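Local coordinates for protein TetR/AcrR family transcriptional regulator (Bradyrhizobium diazoefficiens, PDB 6G8G) that probably represses transcription as a DNA-binding TetR-family regulator and responds to flavonoids such as genistein, which it binds, at residues 20-25 and 51-56; 75-80 and 132-137. One frame throughout, in Å; residues are numbered along the deposited sequence.

Contact 1 of 2, residues 20-25 and 51-56; sequences GRKMDI and AGVSKA
The carbonyl oxygen of Ala51 is the polar atom nearest the partner segment, yet what meets it is a methyl group: Ile25 CG2 packs against Ala51 O at 3.8 Å. The same methyl also reaches the side chain of Ala51, with CG2 4.2 Å from Ala51 CB, so one branch of the isoleucine covers both the last helical carbonyl and the alanine methyl. That branch is brought round because Ile25 CG2 stands opposite the backbone N, while CG1 lies beside the N (chi1 -68°) and leaves CG2 as the branch that meets Ala51. At this point the backbones come within 6.1 Å, Ile25 CA to Ala51 CA. Helix 44-51 ends here, and Gly52, with a phi of 76°, closes it in a Schellman motif. From Gly52 the chain runs extended through Val53 to Ser54, the N-cap of helix 55-61, whose OG is hydrogen-bonded to Thr57 OG1. This is the turn of the helix-turn-helix of the TetR family, in which the helix following the turn is expected to be the DNA-recognition helix. Within this link, Val53 is brushed by the aliphatic part of Lys22, with Lys22 CD 4.5 Å from Val53 CG1, a looser touch in a small surface interface that buries 132 Å² in all. Ala51 also rests on Val26 and Ala29, further along helix 23-37.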
ATOM      1  N   GLY A  20      -9.132 -38.854   3.745  1.00122.43           N
ATOM      2  CA  GLY A  20     -10.021 -37.837   4.311  1.00115.05           C
ATOM      3  C   GLY A  20      -9.489 -36.474   3.878  1.00118.08           C
ATOM      4  O   GLY A  20      -9.408 -35.524   4.669  1.00101.66           O
ATOM      5  N   ARG A  21      -9.113 -36.408   2.602  1.00130.50           N
ATOM      6  CA  ARG A  21      -8.647 -35.179   1.953  1.00135.48           C
ATOM      7  C   ARG A  21      -9.793 -34.190   1.668  1.00147.62           C
ATOM      8  O   ARG A  21      -9.528 -33.018   1.476  1.00159.14           O
ATOM      9  CB  ARG A  21      -7.970 -35.518   0.608  1.00140.39           C
ATOM     10  CG  ARG A  21      -8.941 -35.798  -0.545  1.00144.28           C
ATOM     11  CD  ARG A  21      -8.305 -35.592  -1.946  1.00149.03           C
ATOM     12  NE  ARG A  21      -8.770 -36.633  -2.865  1.00141.70           N
ATOM     13  CZ  ARG A  21     -10.030 -36.788  -3.266  1.00132.81           C
ATOM     14  NH1 ARG A  21     -11.006 -36.000  -2.827  1.00132.17           N
ATOM     15  NH2 ARG A  21     -10.318 -37.766  -4.104  1.00131.01           N
ATOM     16  N   LYS A  22     -11.045 -34.668   1.634  1.00145.10           N
ATOM     17  CA  LYS A  22     -12.287 -33.855   1.817  1.00138.38           C
ATOM     18  C   LYS A  22     -11.997 -32.475   2.391  1.00144.37           C
ATOM     19  O   LYS A  22     -12.665 -31.455   2.114  1.00153.81           O
ATOM     20  CB  LYS A  22     -13.064 -34.574   2.914  1.00137.12           C
ATOM     21  CG  LYS A  22     -13.718 -35.948   2.579  1.00134.56           C
ATOM     22  CD  LYS A  22     -15.006 -36.159   3.373  1.00128.93           C
ATOM     23  CE  LYS A  22     -15.122 -37.579   3.910  1.00126.88           C
ATOM     24  NZ  LYS A  22     -16.463 -37.815   4.505  1.00123.45           N
HETATM   25  N   MSE A  23     -11.003 -32.466   3.259  1.00147.75           N
HETATM   26  CA  MSE A  23     -10.520 -31.232   3.817  1.00136.07           C
HETATM   27  C   MSE A  23     -10.251 -30.255   2.689  1.00113.29           C
HETATM   28  O   MSE A  23     -10.684 -29.132   2.756  1.00104.13           O
HETATM   29  CB  MSE A  23      -9.281 -31.538   4.627  1.00150.17           C
HETATM   30  CG  MSE A  23      -8.964 -30.399   5.570  1.00156.61           C
HETATM   31 SE   MSE A  23      -7.445 -30.988   6.697  1.00164.39          SE
HETATM   32  CE  MSE A  23      -5.962 -30.927   5.385  1.00139.59           C
ATOM     33  N   ASP A  24      -9.616 -30.690   1.605  1.00 98.33           N
ATOM     34  CA  ASP A  24      -9.324 -29.779   0.502  1.00 99.00           C
ATOM     35  C   ASP A  24     -10.579 -29.329  -0.239  1.00 91.02           C
ATOM     36  O   ASP A  24     -10.673 -28.177  -0.659  1.00 95.28           O
ATOM     37  CB  ASP A  24      -8.302 -30.368  -0.480  1.00107.16           C
ATOM     38  CG  ASP A  24      -7.004 -30.827   0.210  1.00119.02           C
ATOM     39  OD1 ASP A  24      -6.520 -30.165   1.165  1.00110.51           O
ATOM     40  OD2 ASP A  24      -6.461 -31.865  -0.219  1.00129.80           O
ATOM     41  N   ILE A  25     -11.546 -30.209  -0.412  1.00 89.85           N
ATOM     42  CA  ILE A  25     -12.790 -29.805  -1.068  1.00 93.56           C
ATOM     43  C   ILE A  25     -13.461 -28.708  -0.265  1.00 88.98           C
ATOM     44  O   ILE A  25     -13.984 -27.731  -0.821  1.00 88.83           O
ATOM     45  CB  ILE A  25     -13.756 -30.989  -1.236  1.00104.56           C
ATOM     46  CG1 ILE A  25     -13.171 -31.980  -2.252  1.00118.81           C
ATOM     47  CG2 ILE A  25     -15.139 -30.507  -1.681  1.00106.17           C
ATOM     48  CD1 ILE A  25     -13.812 -33.361  -2.252  1.00117.88           C
ATOM     49  N   ALA A  51     -19.704 -27.841   0.023  1.00 98.72           N
ATOM     50  CA  ALA A  51     -18.688 -28.908  -0.050  1.00 99.55           C
ATOM     51  C   ALA A  51     -19.277 -30.310  -0.064  1.00 96.42           C
ATOM     52  O   ALA A  51     -18.564 -31.258  -0.335  1.00 90.04           O
ATOM     53  CB  ALA A  51     -17.710 -28.778   1.105  1.00104.35           C
ATOM     54  N   GLY A  52     -20.551 -30.440   0.300  1.00 99.49           N
ATOM     55  CA  GLY A  52     -21.239 -31.724   0.281  1.00 93.40           C
ATOM     56  C   GLY A  52     -20.861 -32.621   1.443  1.00 92.07           C
ATOM     57  O   GLY A  52     -20.592 -33.806   1.259  1.00 93.61           O
ATOM     58  N   VAL A  53     -20.883 -32.065   2.649  1.00 86.67           N
ATOM     59  CA  VAL A  53     -20.589 -32.821   3.856  1.00 84.30           C
ATOM     60  C   VAL A  53     -21.569 -32.425   4.942  1.00 84.14           C
ATOM     61  O   VAL A  53     -22.251 -31.408   4.835  1.00 81.40           O
ATOM     62  CB  VAL A  53     -19.176 -32.526   4.375  1.00 82.50           C
ATOM     63  CG1 VAL A  53     -18.141 -32.956   3.370  1.00 80.54           C
ATOM     64  CG2 VAL A  53     -19.006 -31.049   4.673  1.00 82.93           C
ATOM     65  N   SER A  54     -21.626 -33.218   6.001  1.00 86.71           N
ATOM     66  CA  SER A  54     -22.472 -32.880   7.127  1.00 86.67           C
ATOM     67  C   SER A  54     -21.734 -31.855   7.957  1.00 88.85           C
ATOM     68  O   SER A  54     -20.491 -31.795   7.954  1.00 89.05           O
ATOM     69  CB  SER A  54     -22.769 -34.124   7.962  1.00 89.53           C
ATOM     70  OG  SER A  54     -21.566 -34.644   8.500  1.00 92.13           O
ATOM     71  N   LYS A  55     -22.493 -31.069   8.705  1.00 84.88           N
ATOM     72  CA  LYS A  55     -21.884 -30.213   9.697  1.00 87.04           C
ATOM     73  C   LYS A  55     -20.964 -30.983  10.639  1.00 82.74           C
ATOM     74  O   LYS A  55     -19.957 -30.449  11.078  1.00 88.20           O
ATOM     75  CB  LYS A  55     -22.932 -29.405  10.467  1.00 94.64           C
ATOM     76  CG  LYS A  55     -23.127 -28.051   9.820  1.00101.84           C
ATOM     77  CD  LYS A  55     -24.405 -27.395  10.135  1.00115.81           C
ATOM     78  CE  LYS A  55     -24.764 -27.502  11.596  1.00126.39           C
ATOM     79  NZ  LYS A  55     -26.058 -26.821  11.828  1.00131.43           N
ATOM     80  N   ALA A  56     -21.312 -32.219  10.976  1.00 83.20           N
ATOM     81  CA  ALA A  56     -20.477 -33.001  11.893  1.00 83.76           C
ATOM     82  C   ALA A  56     -19.100 -33.168  11.298  1.00 87.29           C
ATOM     83  O   ALA A  56     -18.085 -32.939  11.981  1.00 92.36           O
ATOM     84  CB  ALA A  56     -21.102 -34.356  12.169  1.00 86.43           C
TER

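Contact 2 of 2, residues 75-80 and 132-137; sequences AECESL and RLFYES
Cys77 and Ser137 mark the closest approach of two helices, their CA atoms 5.9 Å apart, with Ser137 at the very end of helix 128-137. Both CB atoms face the opposing helix, and they meet at 3.7 Å, Cys77 CB to Ser137 CB; Cys77 CB also lies 3.4 Å from Ser137 O. The cysteine sulfur, beside its own backbone N (chi1 -68°), sits between Ser137 CB and the Phe134 ring, with SG 3.9 Å from Phe134 CD1 and equally far from Ser137 CB. It approaches the ring obliquely, 55° off the ring normal and 4.8 Å from SG to the Phe134 ring centroid, a sulfur-aromatic contact. Ser137 turns its hydroxyl back along its own helix: OG donates to Leu133 O at 2.6 Å, tilted 25° from the carbonyl plane. Ser137 N bonds to that same oxygen from the other face of the plane, so the carbonyl holds the residue twice and ties the hydroxyl down beside the apolar contact. The pair thus joins helix 65-82 to helix 128-137, and Phe134 also packs against Val117 and Ile120 of helix 114-121 and Leu185 of the second subunit.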
ATOM      1  N   ALA A  75      -1.974 -21.529   4.027  1.00 59.43           N
ATOM      2  CA  ALA A  75      -1.710 -22.280   2.807  1.00 62.29           C
ATOM      3  C   ALA A  75      -1.292 -21.361   1.667  1.00 61.88           C
ATOM      4  O   ALA A  75      -0.315 -21.633   0.974  1.00 64.80           O
ATOM      5  CB  ALA A  75      -2.943 -23.083   2.413  1.00 65.06           C
ATOM      6  N   GLU A  76      -2.026 -20.283   1.465  1.00 62.94           N
ATOM      7  CA  GLU A  76      -1.684 -19.365   0.385  1.00 71.56           C
ATOM      8  C   GLU A  76      -0.405 -18.599   0.614  1.00 65.92           C
ATOM      9  O   GLU A  76       0.391 -18.428  -0.308  1.00 73.75           O
ATOM     10  CB  GLU A  76      -2.807 -18.391   0.107  1.00 80.84           C
ATOM     11  CG  GLU A  76      -3.790 -18.901  -0.961  1.00 90.25           C
ATOM     12  CD  GLU A  76      -3.224 -18.896  -2.410  1.00100.72           C
ATOM     13  OE1 GLU A  76      -3.614 -19.784  -3.199  1.00103.89           O
ATOM     14  OE2 GLU A  76      -2.412 -17.997  -2.789  1.00 98.92           O
ATOM     15  N   CYS A  77      -0.160 -18.199   1.842  1.00 61.48           N
ATOM     16  CA  CYS A  77       1.110 -17.585   2.152  1.00 57.57           C
ATOM     17  C   CYS A  77       2.299 -18.531   1.993  1.00 59.98           C
ATOM     18  O   CYS A  77       3.309 -18.092   1.459  1.00 60.12           O
ATOM     19  CB  CYS A  77       1.084 -16.953   3.533  1.00 62.28           C
ATOM     20  SG  CYS A  77      -0.008 -15.512   3.629  1.00 65.79           S
ATOM     21  N   GLU A  78       2.225 -19.810   2.424  1.00 64.38           N
ATOM     22  CA  GLU A  78       3.377 -20.736   2.235  1.00 64.74           C
ATOM     23  C   GLU A  78       3.672 -20.848   0.758  1.00 63.24           C
ATOM     24  O   GLU A  78       4.825 -20.952   0.352  1.00 69.03           O
ATOM     25  CB  GLU A  78       3.209 -22.155   2.809  1.00 72.79           C
ATOM     26  CG  GLU A  78       2.597 -22.225   4.229  1.00 90.52           C
ATOM     27  CD  GLU A  78       3.203 -23.281   5.197  1.00104.26           C
ATOM     28  OE1 GLU A  78       2.935 -24.484   4.979  1.00103.03           O
ATOM     29  OE2 GLU A  78       3.838 -22.928   6.242  1.00101.00           O
ATOM     30  N   SER A  79       2.625 -20.838  -0.044  1.00 60.24           N
ATOM     31  CA  SER A  79       2.737 -21.031  -1.487  1.00 66.75           C
ATOM     32  C   SER A  79       3.461 -19.871  -2.166  1.00 68.13           C
ATOM     33  O   SER A  79       4.441 -20.084  -2.877  1.00 75.72           O
ATOM     34  CB  SER A  79       1.333 -21.185  -2.070  1.00 74.53           C
ATOM     35  OG  SER A  79       1.392 -21.549  -3.433  1.00 73.34           O
ATOM     36  N   LEU A  80       3.008 -18.647  -1.887  1.00 74.32           N
ATOM     37  CA  LEU A  80       3.699 -17.405  -2.358  1.00 73.17           C
ATOM     38  C   LEU A  80       5.160 -17.345  -1.931  1.00 68.52           C
ATOM     39  O   LEU A  80       6.028 -16.964  -2.704  1.00 77.95           O
ATOM     40  CB  LEU A  80       2.937 -16.139  -1.925  1.00 77.20           C
ATOM     41  CG  LEU A  80       1.577 -16.041  -2.648  1.00 90.79           C
ATOM     42  CD1 LEU A  80       0.588 -15.092  -1.940  1.00 90.43           C
ATOM     43  CD2 LEU A  80       1.781 -15.649  -4.111  1.00 92.70           C
ATOM     44  N   ARG A 132      -3.417 -10.214  11.553  1.00 55.39           N
ATOM     45  CA  ARG A 132      -1.996 -10.315  11.895  1.00 55.61           C
ATOM     46  C   ARG A 132      -1.392 -11.606  11.425  1.00 53.65           C
ATOM     47  O   ARG A 132      -0.235 -11.667  11.033  1.00 56.75           O
ATOM     48  CB  ARG A 132      -1.776 -10.181  13.381  1.00 58.74           C
ATOM     49  CG  ARG A 132      -0.311 -10.085  13.740  1.00 65.03           C
ATOM     50  CD  ARG A 132      -0.120  -9.300  15.017  1.00 74.21           C
ATOM     51  NE  ARG A 132      -0.166  -7.847  14.858  1.00 77.15           N
ATOM     52  CZ  ARG A 132       0.766  -7.129  14.230  1.00 78.08           C
ATOM     53  NH1 ARG A 132       1.821  -7.719  13.650  1.00 78.10           N
ATOM     54  NH2 ARG A 132       0.630  -5.811  14.158  1.00 74.04           N
ATOM     55  N   LEU A 133      -2.183 -12.656  11.452  1.00 55.91           N
ATOM     56  CA  LEU A 133      -1.708 -13.931  10.950  1.00 58.90           C
ATOM     57  C   LEU A 133      -1.299 -13.799   9.470  1.00 54.84           C
ATOM     58  O   LEU A 133      -0.294 -14.347   9.046  1.00 48.94           O
ATOM     59  CB  LEU A 133      -2.787 -15.008  11.104  1.00 58.44           C
ATOM     60  CG  LEU A 133      -2.372 -16.366  10.530  1.00 58.02           C
ATOM     61  CD1 LEU A 133      -1.166 -16.918  11.248  1.00 55.62           C
ATOM     62  CD2 LEU A 133      -3.516 -17.347  10.582  1.00 60.77           C
ATOM     63  N   PHE A 134      -2.117 -13.104   8.697  1.00 52.09           N
ATOM     64  CA  PHE A 134      -1.799 -12.885   7.313  1.00 57.50           C
ATOM     65  C   PHE A 134      -0.518 -12.068   7.181  1.00 61.47           C
ATOM     66  O   PHE A 134       0.409 -12.448   6.457  1.00 66.16           O
ATOM     67  CB  PHE A 134      -2.943 -12.176   6.582  1.00 58.50           C
ATOM     68  CG  PHE A 134      -2.525 -11.648   5.247  1.00 63.76           C
ATOM     69  CD1 PHE A 134      -2.407 -12.501   4.158  1.00 63.93           C
ATOM     70  CD2 PHE A 134      -2.165 -10.337   5.102  1.00 61.63           C
ATOM     71  CE1 PHE A 134      -1.995 -12.037   2.942  1.00 60.38           C
ATOM     72  CE2 PHE A 134      -1.766  -9.861   3.875  1.00 63.77           C
ATOM     73  CZ  PHE A 134      -1.680 -10.711   2.800  1.00 61.64           C
ATOM     74  N   TYR A 135      -0.455 -10.953   7.898  1.00 61.15           N
ATOM     75  CA  TYR A 135       0.729 -10.110   7.852  1.00 57.73           C
ATOM     76  C   TYR A 135       2.013 -10.884   8.164  1.00 56.75           C
ATOM     77  O   TYR A 135       2.985 -10.765   7.426  1.00 57.29           O
ATOM     78  CB  TYR A 135       0.605  -8.916   8.789  1.00 59.16           C
ATOM     79  CG  TYR A 135       1.845  -8.060   8.761  1.00 57.83           C
ATOM     80  CD1 TYR A 135       2.116  -7.224   7.688  1.00 60.53           C
ATOM     81  CD2 TYR A 135       2.776  -8.146   9.776  1.00 63.45           C
ATOM     82  CE1 TYR A 135       3.271  -6.473   7.646  1.00 62.73           C
ATOM     83  CE2 TYR A 135       3.945  -7.420   9.754  1.00 68.50           C
ATOM     84  CZ  TYR A 135       4.191  -6.581   8.691  1.00 70.17           C
ATOM     85  OH  TYR A 135       5.385  -5.887   8.722  1.00 81.66           O
ATOM     86  N   GLU A 136       2.006 -11.684   9.225  1.00 55.43           N
ATOM     87  CA  GLU A 136       3.221 -12.390   9.673  1.00 59.17           C
ATOM     88  C   GLU A 136       3.584 -13.569   8.803  1.00 56.63           C
ATOM     89  O   GLU A 136       4.753 -13.937   8.708  1.00 55.39           O
ATOM     90  CB  GLU A 136       3.112 -12.835  11.133  1.00 64.89           C
ATOM     91  CG  GLU A 136       2.921 -11.651  12.084  1.00 73.60           C
ATOM     92  CD  GLU A 136       3.223 -11.934  13.552  1.00 78.71           C
ATOM     93  OE1 GLU A 136       3.131 -13.122  13.958  1.00 79.83           O
ATOM     94  OE2 GLU A 136       3.541 -10.950  14.282  1.00 73.66           O
ATOM     95  N   SER A 137       2.602 -14.133   8.126  1.00 57.24           N
ATOM     96  CA  SER A 137       2.836 -15.290   7.251  1.00 57.32           C
ATOM     97  C   SER A 137       3.270 -14.896   5.855  1.00 56.54           C
ATOM     98  O   SER A 137       3.855 -15.691   5.152  1.00 56.04           O
ATOM     99  CB  SER A 137       1.545 -16.095   7.141  1.00 57.51           C
ATOM    100  OG  SER A 137       1.106 -16.481   8.423  1.00 59.64           O
TER

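The contacts follow one another along the chain, with centres about 23 Å apart and nearest atoms about 8 Å apart. Contact 1 lies at the surface, its centre about 27 Å from that of the chain, in what is, by family, the DNA-binding domain; contact 2 is buried, its centre about 6 Å from the chain centre. Helix 55-61 of the first is followed by helix 65-82, which contact 2 joins to helix 128-137. The Phe134 side chain is about 8 Å from a bound genistein, near but not touching it; the pocket includes Phe108, Pro180 and Leu181. This placement is consistent with helix 65-82 relaying ligand binding to the DNA-binding helices, as in other TetR-family regulators.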